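Local coordinates for protein gamma-glutamyltranspeptidase (Streptomyces lincolnensis, PDB 6J3A) that probably cleaves or transfers gamma-glutamyl-type amide groups as an LmbA-like glutamyltranspeptidase homologue of the N-terminal nucleophile (Ntn) hydrolase clan, at residues Met1-Pro6 against Ala532-Asn537; Pro280-Gln285 against Trp509-Phe514; Pro294-Ala299 against Ala518-Val523; Thr484-Leu489 against Met496-Pro501. All coordinates share one frame; numbering follows the deposited sequence.

Interaction 1. Residues Met1-Pro6 against Ala532-Asn537; sequences MFTTRP and AIDAPN
Thr3 and Thr4, in the irregular chain of 1-6, pass beside the last turn of helix 529-534, with the CA atoms of Thr3 and Asp534 6.6 Å apart. Asp534, the last helical residue before Ala535 departs, faces Thr4 head-on and takes both of its donors. The backbone Thr4 N reaches Asp534 OD2 at 2.8 Å on the syn lone pair, with a nearly straight N-H...O angle of 160°. The hydroxyl Thr4 OG1 gives its proton to Asp534 OD1 at 2.9 Å, also from the syn side but 15° out of the carboxylate plane. Thr4 OG1 stands between its own N and carbonyl carbon (chi1 61°), which sets the hydroxyl beside the backbone N-H, where one carboxylate can take both. Thr4 CG2 lies 3.3 Å from Asp534 OD2, and Thr3 CA touches that oxygen too. Gln530 NE2 also bonds to Asp534 OD1, and the three bonds together limit rotation of the carboxylate. An asparagine here would probably leave Thr4 N or its hydroxyl without an acceptor and set the tail freer to move. The result is a bidentate carboxylate bridge between an N-terminal tail and a helix C terminus, beside a subunit interface where Thr4 O accepts from Arg5 NE of the second subunit.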
loop_
_atom_site.group_PDB
_atom_site.type_symbol
_atom_site.label_atom_id
_atom_site.label_comp_id
_atom_site.label_asym_id
_atom_site.label_seq_id
_atom_site.Cartn_x
_atom_site.Cartn_y
_atom_site.Cartn_z
ATOM N N MET A 1 0.533 4.457 -17.456
ATOM C CA MET A 1 1.336 5.580 -16.868
ATOM C C MET A 1 1.599 5.341 -15.368
ATOM O O MET A 1 0.690 4.945 -14.636
ATOM C CB MET A 1 0.621 6.919 -17.084
ATOM N N PHE A 2 2.841 5.580 -14.925
ATOM C CA PHE A 2 3.279 5.257 -13.544
ATOM C C PHE A 2 2.495 5.973 -12.438
ATOM O O PHE A 2 2.330 7.193 -12.469
ATOM C CB PHE A 2 4.776 5.533 -13.338
ATOM C CG PHE A 2 5.278 5.203 -11.939
ATOM C CD1 PHE A 2 5.466 3.873 -11.539
ATOM C CD2 PHE A 2 5.560 6.209 -11.024
ATOM C CE1 PHE A 2 5.927 3.561 -10.260
ATOM C CE2 PHE A 2 6.024 5.899 -9.750
ATOM C CZ PHE A 2 6.212 4.574 -9.369
ATOM N N THR A 3 2.028 5.180 -11.472
ATOM C CA THR A 3 1.415 5.673 -10.246
ATOM C C THR A 3 2.165 5.097 -9.056
ATOM O O THR A 3 2.668 3.969 -9.094
ATOM C CB THR A 3 -0.069 5.289 -10.127
ATOM O OG1 THR A 3 -0.211 3.870 -10.234
ATOM C CG2 THR A 3 -0.889 5.955 -11.215
ATOM N N THR A 4 2.182 5.879 -7.987
ATOM C CA THR A 4 2.970 5.591 -6.794
ATOM C C THR A 4 2.504 4.324 -6.071
ATOM O O THR A 4 3.270 3.705 -5.338
ATOM C CB THR A 4 2.903 6.770 -5.808
ATOM O OG1 THR A 4 1.544 6.993 -5.400
ATOM C CG2 THR A 4 3.481 8.043 -6.445
ATOM N N ARG A 5 1.237 3.974 -6.277
ATOM C CA ARG A 5 0.655 2.714 -5.836
ATOM C C ARG A 5 -0.247 2.220 -6.948
ATOM O O ARG A 5 -0.488 2.924 -7.933
ATOM C CB ARG A 5 -0.171 2.897 -4.570
ATOM C CG ARG A 5 0.643 3.246 -3.341
ATOM C CD ARG A 5 0.179 4.577 -2.807
ATOM N NE ARG A 5 1.137 5.183 -1.898
ATOM C CZ ARG A 5 0.897 5.519 -0.635
ATOM N NH1 ARG A 5 1.854 6.081 0.071
ATOM N NH2 ARG A 5 -0.282 5.307 -0.064
ATOM N N PRO A 6 -0.728 0.986 -6.827
ATOM C CA PRO A 6 -1.761 0.630 -7.784
ATOM C C PRO A 6 -3.085 1.156 -7.287
ATOM O O PRO A 6 -3.232 1.432 -6.094
ATOM C CB PRO A 6 -1.744 -0.896 -7.791
ATOM C CG PRO A 6 -1.038 -1.308 -6.543
ATOM C CD PRO A 6 -0.244 -0.154 -6.030
ATOM N N ALA A 532 -5.521 9.882 -10.372
ATOM C CA ALA A 532 -6.190 11.127 -9.990
ATOM C C ALA A 532 -5.593 11.697 -8.702
ATOM O O ALA A 532 -5.344 12.892 -8.612
ATOM C CB ALA A 532 -7.687 10.913 -9.839
ATOM N N ILE A 533 -5.339 10.832 -7.724
ATOM C CA ILE A 533 -4.691 11.234 -6.475
ATOM C C ILE A 533 -3.259 11.727 -6.681
ATOM O O ILE A 533 -2.895 12.781 -6.165
ATOM C CB ILE A 533 -4.681 10.080 -5.461
ATOM C CG1 ILE A 533 -6.119 9.810 -4.987
ATOM C CG2 ILE A 533 -3.770 10.413 -4.284
ATOM C CD1 ILE A 533 -6.283 8.671 -4.006
ATOM N N ASP A 534 -2.449 10.927 -7.382
ATOM C CA ASP A 534 -1.078 11.306 -7.776
ATOM C C ASP A 534 -1.044 12.630 -8.517
ATOM O O ASP A 534 -0.113 13.405 -8.329
ATOM C CB ASP A 534 -0.427 10.250 -8.683
ATOM C CG ASP A 534 0.152 9.058 -7.917
ATOM O OD1 ASP A 534 -0.204 8.815 -6.740
ATOM O OD2 ASP A 534 0.967 8.338 -8.534
ATOM N N ALA A 535 -2.054 12.897 -9.347
ATOM C CA ALA A 535 -2.071 14.108 -10.168
ATOM C C ALA A 535 -1.689 15.355 -9.358
ATOM O O ALA A 535 -2.118 15.503 -8.200
ATOM C CB ALA A 535 -3.431 14.302 -10.815
ATOM N N PRO A 536 -0.873 16.247 -9.957
ATOM C CA PRO A 536 -0.610 17.535 -9.336
ATOM C C PRO A 536 -1.903 18.214 -8.926
ATOM O O PRO A 536 -2.832 18.318 -9.737
ATOM C CB PRO A 536 0.101 18.328 -10.441
ATOM C CG PRO A 536 0.784 17.291 -11.253
ATOM C CD PRO A 536 -0.141 16.101 -11.231
ATOM N N ASN A 537 -1.969 18.618 -7.662
ATOM C CA ASN A 537 -3.148 19.269 -7.102
ATOM C C ASN A 537 -2.754 20.687 -6.685
ATOM O O ASN A 537 -1.567 21.040 -6.687
ATOM C CB ASN A 537 -3.700 18.439 -5.923
ATOM C CG ASN A 537 -5.214 18.555 -5.757
ATOM O OD1 ASN A 537 -5.792 19.563 -6.087
ATOM N ND2 ASN A 537 -5.850 17.510 -5.243
#

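Interaction 2. Residues Pro280-Gln285 against Trp509-Phe514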
loop_
_atom_site.group_PDB
_atom_site.type_symbol
_atom_site.label_atom_id
_atom_site.label_comp_id
_atom_site.label_asym_id
_atom_site.label_seq_id
_atom_site.Cartn_x
_atom_site.Cartn_y
_atom_site.Cartn_z
ATOM N N PRO A 280 -21.493 21.558 0.712
ATOM C CA PRO A 280 -22.118 22.117 -0.479
ATOM C C PRO A 280 -21.264 23.005 -1.386
ATOM O O PRO A 280 -21.646 23.206 -2.536
ATOM C CB PRO A 280 -23.281 22.902 0.104
ATOM C CG PRO A 280 -23.678 22.099 1.295
ATOM C CD PRO A 280 -22.358 21.729 1.894
ATOM N N VAL A 281 -20.125 23.503 -0.904
ATOM C CA VAL A 281 -19.260 24.352 -1.720
ATOM C C VAL A 281 -18.632 23.596 -2.902
ATOM O O VAL A 281 -18.312 24.208 -3.929
ATOM C CB VAL A 281 -18.187 25.071 -0.863
ATOM C CG1 VAL A 281 -16.937 24.222 -0.653
ATOM C CG2 VAL A 281 -17.806 26.398 -1.502
ATOM N N LEU A 282 -18.453 22.279 -2.744
ATOM C CA LEU A 282 -18.054 21.389 -3.849
ATOM C C LEU A 282 -19.159 21.366 -4.907
ATOM O O LEU A 282 -18.904 21.553 -6.101
ATOM C CB LEU A 282 -17.776 19.959 -3.340
ATOM C CG LEU A 282 -16.995 19.020 -4.293
ATOM C CD1 LEU A 282 -16.202 17.957 -3.532
ATOM C CD2 LEU A 282 -17.887 18.354 -5.345
ATOM N N LEU A 283 -20.387 21.144 -4.441
ATOM C CA LEU A 283 -21.562 21.121 -5.301
ATOM C C LEU A 283 -21.733 22.465 -6.050
ATOM O O LEU A 283 -22.021 22.475 -7.244
ATOM C CB LEU A 283 -22.821 20.750 -4.492
ATOM C CG LEU A 283 -22.799 19.493 -3.596
ATOM C CD1 LEU A 283 -24.109 19.245 -2.861
ATOM C CD2 LEU A 283 -22.477 18.277 -4.428
ATOM N N GLN A 284 -21.521 23.584 -5.360
ATOM C CA GLN A 284 -21.586 24.916 -5.994
ATOM C C GLN A 284 -20.531 25.093 -7.077
ATOM O O GLN A 284 -20.781 25.729 -8.096
ATOM C CB GLN A 284 -21.454 26.038 -4.960
ATOM C CG GLN A 284 -22.740 26.307 -4.188
ATOM C CD GLN A 284 -22.828 27.700 -3.611
ATOM O OE1 GLN A 284 -23.034 27.861 -2.412
ATOM N NE2 GLN A 284 -22.675 28.721 -4.461
ATOM N N GLN A 285 -19.357 24.520 -6.853
ATOM C CA GLN A 285 -18.301 24.540 -7.863
ATOM C C GLN A 285 -18.676 23.774 -9.137
ATOM O O GLN A 285 -18.317 24.192 -10.242
ATOM C CB GLN A 285 -16.996 24.015 -7.275
ATOM C CG GLN A 285 -16.324 25.009 -6.341
ATOM C CD GLN A 285 -15.140 24.402 -5.614
ATOM O OE1 GLN A 285 -14.026 24.409 -6.121
ATOM N NE2 GLN A 285 -15.381 23.872 -4.424
ATOM N N TRP A 509 -9.482 20.298 -3.074
ATOM C CA TRP A 509 -8.734 19.121 -3.459
ATOM C C TRP A 509 -9.657 18.017 -3.951
ATOM O O TRP A 509 -9.374 17.382 -4.964
ATOM C CB TRP A 509 -7.890 18.633 -2.279
ATOM C CG TRP A 509 -6.689 19.493 -1.964
ATOM C CD1 TRP A 509 -6.009 20.343 -2.810
ATOM C CD2 TRP A 509 -5.993 19.532 -0.719
ATOM N NE1 TRP A 509 -4.955 20.933 -2.145
ATOM C CE2 TRP A 509 -4.914 20.443 -0.865
ATOM C CE3 TRP A 509 -6.181 18.890 0.520
ATOM C CZ2 TRP A 509 -4.037 20.729 0.179
ATOM C CZ3 TRP A 509 -5.303 19.160 1.549
ATOM C CH2 TRP A 509 -4.246 20.081 1.376
ATOM N N GLN A 510 -10.762 17.817 -3.241
ATOM C CA GLN A 510 -11.758 16.828 -3.634
ATOM C C GLN A 510 -12.410 17.155 -4.970
ATOM O O GLN A 510 -12.636 16.249 -5.770
ATOM C CB GLN A 510 -12.842 16.671 -2.568
ATOM C CG GLN A 510 -12.449 15.752 -1.441
ATOM C CD GLN A 510 -13.444 15.771 -0.304
ATOM O OE1 GLN A 510 -13.485 16.723 0.498
ATOM N NE2 GLN A 510 -14.252 14.714 -0.213
ATOM N N LEU A 511 -12.729 18.431 -5.203
ATOM C CA LEU A 511 -13.261 18.840 -6.504
ATOM C C LEU A 511 -12.283 18.486 -7.617
ATOM O O LEU A 511 -12.685 17.929 -8.634
ATOM C CB LEU A 511 -13.576 20.335 -6.579
ATOM C CG LEU A 511 -14.156 20.664 -7.974
ATOM C CD1 LEU A 511 -15.671 20.590 -7.962
ATOM C CD2 LEU A 511 -13.661 21.990 -8.519
ATOM N N HIS A 512 -11.006 18.801 -7.420
ATOM C CA HIS A 512 -10.005 18.507 -8.454
ATOM C C HIS A 512 -9.935 16.991 -8.675
ATOM O O HIS A 512 -10.003 16.509 -9.815
ATOM C CB HIS A 512 -8.630 19.098 -8.106
ATOM C CG HIS A 512 -8.690 20.514 -7.620
ATOM N ND1 HIS A 512 -9.682 21.383 -8.008
ATOM C CD2 HIS A 512 -7.906 21.201 -6.758
ATOM C CE1 HIS A 512 -9.500 22.548 -7.413
ATOM N NE2 HIS A 512 -8.428 22.463 -6.648
ATOM N N PHE A 513 -9.859 16.250 -7.576
ATOM C CA PHE A 513 -9.846 14.787 -7.613
ATOM C C PHE A 513 -11.041 14.190 -8.352
ATOM O O PHE A 513 -10.862 13.434 -9.308
ATOM C CB PHE A 513 -9.820 14.257 -6.189
ATOM C CG PHE A 513 -10.091 12.796 -6.076
ATOM C CD1 PHE A 513 -9.135 11.879 -6.457
ATOM C CD2 PHE A 513 -11.296 12.340 -5.570
ATOM C CE1 PHE A 513 -9.374 10.520 -6.338
ATOM C CE2 PHE A 513 -11.544 10.986 -5.447
ATOM C CZ PHE A 513 -10.580 10.074 -5.830
ATOM N N PHE A 514 -12.246 14.531 -7.900
ATOM C CA PHE A 514 -13.476 13.994 -8.486
ATOM C C PHE A 514 -13.597 14.270 -9.978
ATOM O O PHE A 514 -14.013 13.388 -10.727
ATOM C CB PHE A 514 -14.709 14.543 -7.786
ATOM C CG PHE A 514 -15.997 14.222 -8.497
ATOM C CD1 PHE A 514 -16.678 13.039 -8.225
ATOM C CD2 PHE A 514 -16.527 15.106 -9.435
ATOM C CE1 PHE A 514 -17.863 12.747 -8.869
ATOM C CE2 PHE A 514 -17.708 14.817 -10.087
ATOM C CZ PHE A 514 -18.380 13.636 -9.804
#
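Leu282 and Leu511 meet at the nearest point of two buried helices, their CA atoms 6.0 Å apart. The apolar contacts come first. Leu282 sends its CD2 to within 4.1 Å of Leu511 CD1, while its other methyl, CD1, rests 3.7 Å from Gln510 CB, the two side chains crossing at about a right angle. Leu511 CG is anti to the backbone N (chi1 -179°), which carries the branch out toward helix 280-288. Leu511 puts its two methyls to different uses: CD1 sits 3.7 Å from Gln285 CB and close to the carbonyl oxygen of Leu282, and CD2 meets the end of the glutamine, where Gln285 OE1 touches it at 3.4 Å in a van der Waals contact only. The axes pass 10.0 Å apart and cross at -48°. Both helices pack against strand 268-272, Leu283 and Phe514 each touching Val270, as parts of one outer helical layer in the alpha-beta-beta-alpha sandwich expected of an Ntn hydrolase. The polar bonds belong to Gln285. Its NE2 turns back to donate to Val281 O at 3.0 Å, coming from above the carbonyl plane, whereas the helical bond from Gln285 N reaches that oxygen from the other face. The same NE2 also bonds to Asp507 O, so the amide is fixed from two directions. With an alanine in place of Gln285, Asp507 O is likely to lose this donor and a gap to open beside Leu511 CD2. The Gln285 side chain also touches Cys309 and Ala312 of helix 299-319.

Interaction 3. Residues Pro294-Ala299 against Ala518-Val523; sequences PEYGSA and ALRARV
Tyr296 reaches from a type II beta turn, Glu295 to Ser298, to Leu519, at the C-terminal end of helix 506-519, and Arg520 just past it. The turn leads straight into helix 299-319, with Ser298 at its N-cap, so the contact joins the start of one helix to the end of another at the protein surface. Gly297 takes the positive phi of the turn's third position, and Glu295 O accepts hydrogen bonds from both the backbone N and the hydroxyl of Ser298. From Tyr296 CB, which lies 4.2 Å from Leu519 CD1, the side chain runs out with CG anti to the backbone N (chi1 168°) and carries the ring across to the helix end. Next along it, Tyr296 CD1 packs on the same leucine methyl, Leu519 CD1, at 4.0 Å, and also lies near Leu519 CB. The methyl comes at the ring obliquely. On the far half of the ring the partner changes to arginine: Tyr296 CZ lies 3.8 Å from Arg520 CG, and CE2 is equally close to Arg520 NH1. The arginine is bent at chi3 (77°), which brings its guanidinium round to the end of the phenol. The two flat groups stand steeply to each other, their planes 78° apart. The guanidinium has a second, stronger tie, a salt bridge from its NE to Asp528, and the tyrosine ring meets Tyr301 edge-to-face. At the tip, Arg520 NH1 donates to Tyr296 OH over 3.1 Å, with the oxygen lying in the guanidinium plane at its edge.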
loop_
_atom_site.group_PDB
_atom_site.type_symbol
_atom_site.label_atom_id
_atom_site.label_comp_id
_atom_site.label_asym_id
_atom_site.label_seq_id
_atom_site.Cartn_x
_atom_site.Cartn_y
_atom_site.Cartn_z
ATOM N N PRO A 294 -12.710 23.098 -20.617
ATOM C CA PRO A 294 -11.437 23.068 -21.329
ATOM C C PRO A 294 -10.719 21.730 -21.154
ATOM O O PRO A 294 -11.151 20.872 -20.368
ATOM C CB PRO A 294 -10.628 24.209 -20.690
ATOM C CG PRO A 294 -11.609 25.050 -19.959
ATOM C CD PRO A 294 -12.724 24.133 -19.565
ATOM N N GLU A 295 -9.644 21.568 -21.921
ATOM C CA GLU A 295 -8.781 20.391 -21.871
ATOM C C GLU A 295 -8.431 20.079 -20.424
ATOM O O GLU A 295 -7.967 20.957 -19.691
ATOM C CB GLU A 295 -7.490 20.672 -22.659
ATOM C CG GLU A 295 -6.374 19.617 -22.542
ATOM C CD GLU A 295 -6.209 18.721 -23.764
ATOM O OE1 GLU A 295 -5.220 17.950 -23.777
ATOM O OE2 GLU A 295 -7.051 18.765 -24.704
ATOM N N TYR A 296 -8.643 18.833 -20.017
ATOM C CA TYR A 296 -8.231 18.402 -18.687
ATOM C C TYR A 296 -6.734 18.684 -18.443
ATOM O O TYR A 296 -5.890 18.421 -19.297
ATOM C CB TYR A 296 -8.531 16.915 -18.475
ATOM C CG TYR A 296 -7.862 16.353 -17.237
ATOM C CD1 TYR A 296 -8.423 16.530 -15.972
ATOM C CD2 TYR A 296 -6.651 15.665 -17.332
ATOM C CE1 TYR A 296 -7.806 16.025 -14.835
ATOM C CE2 TYR A 296 -6.019 15.159 -16.205
ATOM C CZ TYR A 296 -6.594 15.338 -14.957
ATOM O OH TYR A 296 -5.947 14.832 -13.845
ATOM N N GLY A 297 -6.427 19.231 -17.274
ATOM C CA GLY A 297 -5.050 19.544 -16.875
ATOM C C GLY A 297 -4.409 20.765 -17.514
ATOM O O GLY A 297 -3.247 21.071 -17.227
ATOM N N SER A 298 -5.147 21.476 -18.360
ATOM C CA SER A 298 -4.604 22.637 -19.060
ATOM C C SER A 298 -4.673 23.876 -18.171
ATOM O O SER A 298 -5.317 23.866 -17.123
ATOM C CB SER A 298 -5.355 22.859 -20.373
ATOM O OG SER A 298 -6.690 23.260 -20.139
ATOM N N ALA A 299 -3.982 24.927 -18.596
ATOM C CA ALA A 299 -3.983 26.208 -17.895
ATOM C C ALA A 299 -5.418 26.751 -17.751
ATOM O O ALA A 299 -5.866 27.054 -16.639
ATOM C CB ALA A 299 -3.095 27.204 -18.635
ATOM N N ALA A 518 -13.547 11.516 -13.161
ATOM C CA ALA A 518 -14.557 11.506 -14.216
ATOM C C ALA A 518 -13.984 11.801 -15.601
ATOM O O ALA A 518 -14.539 11.338 -16.594
ATOM C CB ALA A 518 -15.638 12.503 -13.889
ATOM N N LEU A 519 -12.890 12.564 -15.659
ATOM C CA LEU A 519 -12.275 12.971 -16.926
ATOM C C LEU A 519 -11.103 12.124 -17.376
ATOM O O LEU A 519 -10.829 12.079 -18.563
ATOM C CB LEU A 519 -11.835 14.438 -16.866
ATOM C CG LEU A 519 -12.951 15.475 -16.688
ATOM C CD1 LEU A 519 -12.356 16.876 -16.750
ATOM C CD2 LEU A 519 -14.071 15.332 -17.714
ATOM N N ARG A 520 -10.410 11.464 -16.453
ATOM C CA ARG A 520 -9.251 10.641 -16.817
ATOM C C ARG A 520 -9.676 9.300 -17.406
ATOM O O ARG A 520 -10.695 8.726 -17.019
ATOM C CB ARG A 520 -8.330 10.413 -15.610
ATOM C CG ARG A 520 -7.559 11.651 -15.168
ATOM C CD ARG A 520 -6.826 11.396 -13.861
ATOM N NE ARG A 520 -5.619 10.597 -14.077
ATOM C CZ ARG A 520 -4.400 11.085 -14.324
ATOM N NH1 ARG A 520 -4.168 12.403 -14.382
ATOM N NH2 ARG A 520 -3.387 10.238 -14.510
ATOM N N ALA A 521 -8.881 8.808 -18.348
ATOM C CA ALA A 521 -9.087 7.490 -18.931
ATOM C C ALA A 521 -8.905 6.419 -17.871
ATOM O O ALA A 521 -7.978 6.492 -17.064
ATOM C CB ALA A 521 -8.102 7.257 -20.056
ATOM N N ARG A 522 -9.786 5.426 -17.890
ATOM C CA ARG A 522 -9.727 4.310 -16.942
ATOM C C ARG A 522 -8.389 3.585 -17.062
ATOM O O ARG A 522 -7.727 3.621 -18.102
ATOM C CB ARG A 522 -10.801 3.223 -17.149
ATOM C CG ARG A 522 -12.132 3.554 -17.795
ATOM C CD ARG A 522 -13.214 3.950 -16.813
ATOM N NE ARG A 522 -13.393 5.408 -16.780
ATOM C CZ ARG A 522 -14.508 6.045 -16.418
ATOM N NH1 ARG A 522 -15.591 5.369 -16.034
ATOM N NH2 ARG A 522 -14.533 7.380 -16.425
ATOM N N VAL A 523 -8.043 2.893 -15.984
ATOM C CA VAL A 523 -6.813 2.131 -15.874
ATOM C C VAL A 523 -7.244 0.752 -15.396
ATOM O O VAL A 523 -8.020 0.641 -14.439
ATOM C CB VAL A 523 -5.851 2.805 -14.882
ATOM C CG1 VAL A 523 -4.650 1.913 -14.562
ATOM C CG2 VAL A 523 -5.395 4.156 -15.444
#

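Interaction 4. Residues Thr484-Leu489 against Met496-Pro501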
loop_
_atom_site.group_PDB
_atom_site.type_symbol
_atom_site.label_atom_id
_atom_site.label_comp_id
_atom_site.label_asym_id
_atom_site.label_seq_id
_atom_site.Cartn_x
_atom_site.Cartn_y
_atom_site.Cartn_z
ATOM N N THR A 484 -15.815 17.421 5.508
ATOM C CA THR A 484 -16.647 17.253 4.342
ATOM C C THR A 484 -16.303 16.011 3.518
ATOM O O THR A 484 -15.627 16.096 2.484
ATOM C CB THR A 484 -16.638 18.529 3.474
ATOM O OG1 THR A 484 -17.406 18.293 2.295
ATOM C CG2 THR A 484 -15.214 18.981 3.108
ATOM N N PRO A 485 -16.809 14.845 3.950
ATOM C CA PRO A 485 -16.647 13.643 3.128
ATOM C C PRO A 485 -17.547 13.666 1.889
ATOM O O PRO A 485 -18.450 14.504 1.791
ATOM C CB PRO A 485 -17.046 12.501 4.073
ATOM C CG PRO A 485 -17.939 13.124 5.086
ATOM C CD PRO A 485 -17.621 14.593 5.154
ATOM N N SER A 486 -17.308 12.734 0.974
ATOM C CA SER A 486 -18.052 12.646 -0.287
ATOM C C SER A 486 -18.454 11.220 -0.594
ATOM O O SER A 486 -17.748 10.264 -0.241
ATOM C CB SER A 486 -17.208 13.149 -1.459
ATOM O OG SER A 486 -16.642 14.418 -1.187
ATOM N N ILE A 487 -19.606 11.090 -1.239
ATOM C CA ILE A 487 -19.985 9.867 -1.925
ATOM C C ILE A 487 -20.463 10.261 -3.323
ATOM O O ILE A 487 -21.235 11.202 -3.479
ATOM C CB ILE A 487 -21.044 9.059 -1.135
ATOM C CG1 ILE A 487 -20.377 8.372 0.061
ATOM C CG2 ILE A 487 -21.710 8.017 -2.035
ATOM C CD1 ILE A 487 -21.270 7.452 0.872
ATOM N N ALA A 488 -19.993 9.549 -4.340
ATOM C CA ALA A 488 -20.406 9.828 -5.719
ATOM C C ALA A 488 -21.233 8.691 -6.272
ATOM O O ALA A 488 -20.892 7.528 -6.100
ATOM C CB ALA A 488 -19.211 10.093 -6.619
ATOM N N LEU A 489 -22.339 9.058 -6.911
ATOM C CA LEU A 489 -23.173 8.137 -7.667
ATOM C C LEU A 489 -22.892 8.283 -9.164
ATOM O O LEU A 489 -22.505 9.360 -9.634
ATOM C CB LEU A 489 -24.657 8.400 -7.391
ATOM C CG LEU A 489 -25.089 8.756 -5.964
ATOM C CD1 LEU A 489 -26.601 8.876 -5.862
ATOM C CD2 LEU A 489 -24.601 7.712 -4.980
ATOM N N MET A 496 -18.435 5.504 -5.653
ATOM C CA MET A 496 -17.160 6.007 -5.113
ATOM C C MET A 496 -17.406 6.708 -3.776
ATOM O O MET A 496 -18.379 7.447 -3.616
ATOM C CB MET A 496 -16.459 6.948 -6.120
ATOM C CG MET A 496 -15.043 7.371 -5.735
ATOM S SD MET A 496 -14.056 8.125 -7.063
ATOM C CE MET A 496 -15.045 9.579 -7.412
ATOM N N ALA A 497 -16.531 6.440 -2.814
ATOM C CA ALA A 497 -16.585 7.036 -1.486
ATOM C C ALA A 497 -15.202 7.558 -1.225
ATOM O O ALA A 497 -14.231 6.806 -1.306
ATOM C CB ALA A 497 -16.956 5.997 -0.438
ATOM N N PHE A 498 -15.111 8.836 -0.894
ATOM C CA PHE A 498 -13.829 9.507 -0.835
ATOM C C PHE A 498 -13.826 10.703 0.117
ATOM O O PHE A 498 -14.858 11.099 0.674
ATOM C CB PHE A 498 -13.372 9.887 -2.260
ATOM C CG PHE A 498 -14.294 10.824 -2.983
ATOM C CD1 PHE A 498 -15.517 10.386 -3.474
ATOM C CD2 PHE A 498 -13.922 12.147 -3.212
ATOM C CE1 PHE A 498 -16.361 11.252 -4.159
ATOM C CE2 PHE A 498 -14.761 13.018 -3.897
ATOM C CZ PHE A 498 -15.978 12.566 -4.379
ATOM N N GLY A 499 -12.628 11.228 0.333
ATOM C CA GLY A 499 -12.429 12.408 1.155
ATOM C C GLY A 499 -10.969 12.720 1.381
ATOM O O GLY A 499 -10.082 12.071 0.825
ATOM N N THR A 500 -10.736 13.742 2.189
ATOM C CA THR A 500 -9.392 14.191 2.527
ATOM C C THR A 500 -9.472 15.162 3.688
ATOM O O THR A 500 -10.441 15.912 3.796
ATOM C CB THR A 500 -8.678 14.921 1.354
ATOM O OG1 THR A 500 -7.391 15.378 1.775
ATOM C CG2 THR A 500 -9.452 16.136 0.854
ATOM N N PRO A 501 -8.450 15.172 4.551
ATOM C CA PRO A 501 -8.304 16.298 5.442
ATOM C C PRO A 501 -7.699 17.485 4.696
ATOM O O PRO A 501 -7.305 17.371 3.530
ATOM C CB PRO A 501 -7.336 15.770 6.488
ATOM C CG PRO A 501 -6.451 14.865 5.720
ATOM C CD PRO A 501 -7.350 14.207 4.714
#
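Met496 O accepts the N-H of Ala488 at 2.7 Å in a nearly straight bond (170°), and Ile487 CA adds a CA-H...O contact to it at 3.4 Å. The two strands form an antiparallel beta hairpin, with Ser486-Phe498 and Ala488-Met496 as hydrogen-bonded pairs and Ile487-Ala497 the non-hydrogen-bonded pair between them. Met496 N returns a bond to Ala488 O, and Ser486 and Phe498 exchange a similar pair. Ile487 and Ala497 face strands 61-66 and 433-436, while Ser486, Ala488, Met496 and Phe498 lie on the face packed by helix 506-519, consistent with the layered sandwich of an Ntn hydrolase. With chi1 at 61°, Phe498 CG is tucked against its own main chain, and the ring is brought across to Ser486 on the neighbouring strand. Ser486 CB stands over one ring face in a CH-pi contact, 3.4 Å from the centroid and 18° off the normal. Ala488 CB meets the same ring at its edge, 3.9 Å from CE1. The serine hydroxyl bonds to Lys272 NZ, which also holds Thr484 OG1 and Pro485 O. Packing is tight at the ring's outer end, where Phe498 CZ comes within 3.2 Å of Ser486 CB.

How the interactions relate
From the N terminus, residues 1-6 meet 532-537, so interaction 1 closes a loop that contains the other three contacts. Residues 280-285 and then 294-299 reach forward to successive parts of helix 506-519, its middle in interaction 2 and its C-terminal end in interaction 3. Since their segments alternate, these two contacts cross along the chain. Interaction 4, the short hairpin closure, falls within both loops. Helix 506-519 is the common element: it packs on the hairpin through Phe513 and Phe514, and Phe513 also touches Ile533 and Ala532 of interaction 1. Near the surface Ala535 touches Tyr296 and Arg520, bringing interactions 1 and 3 together.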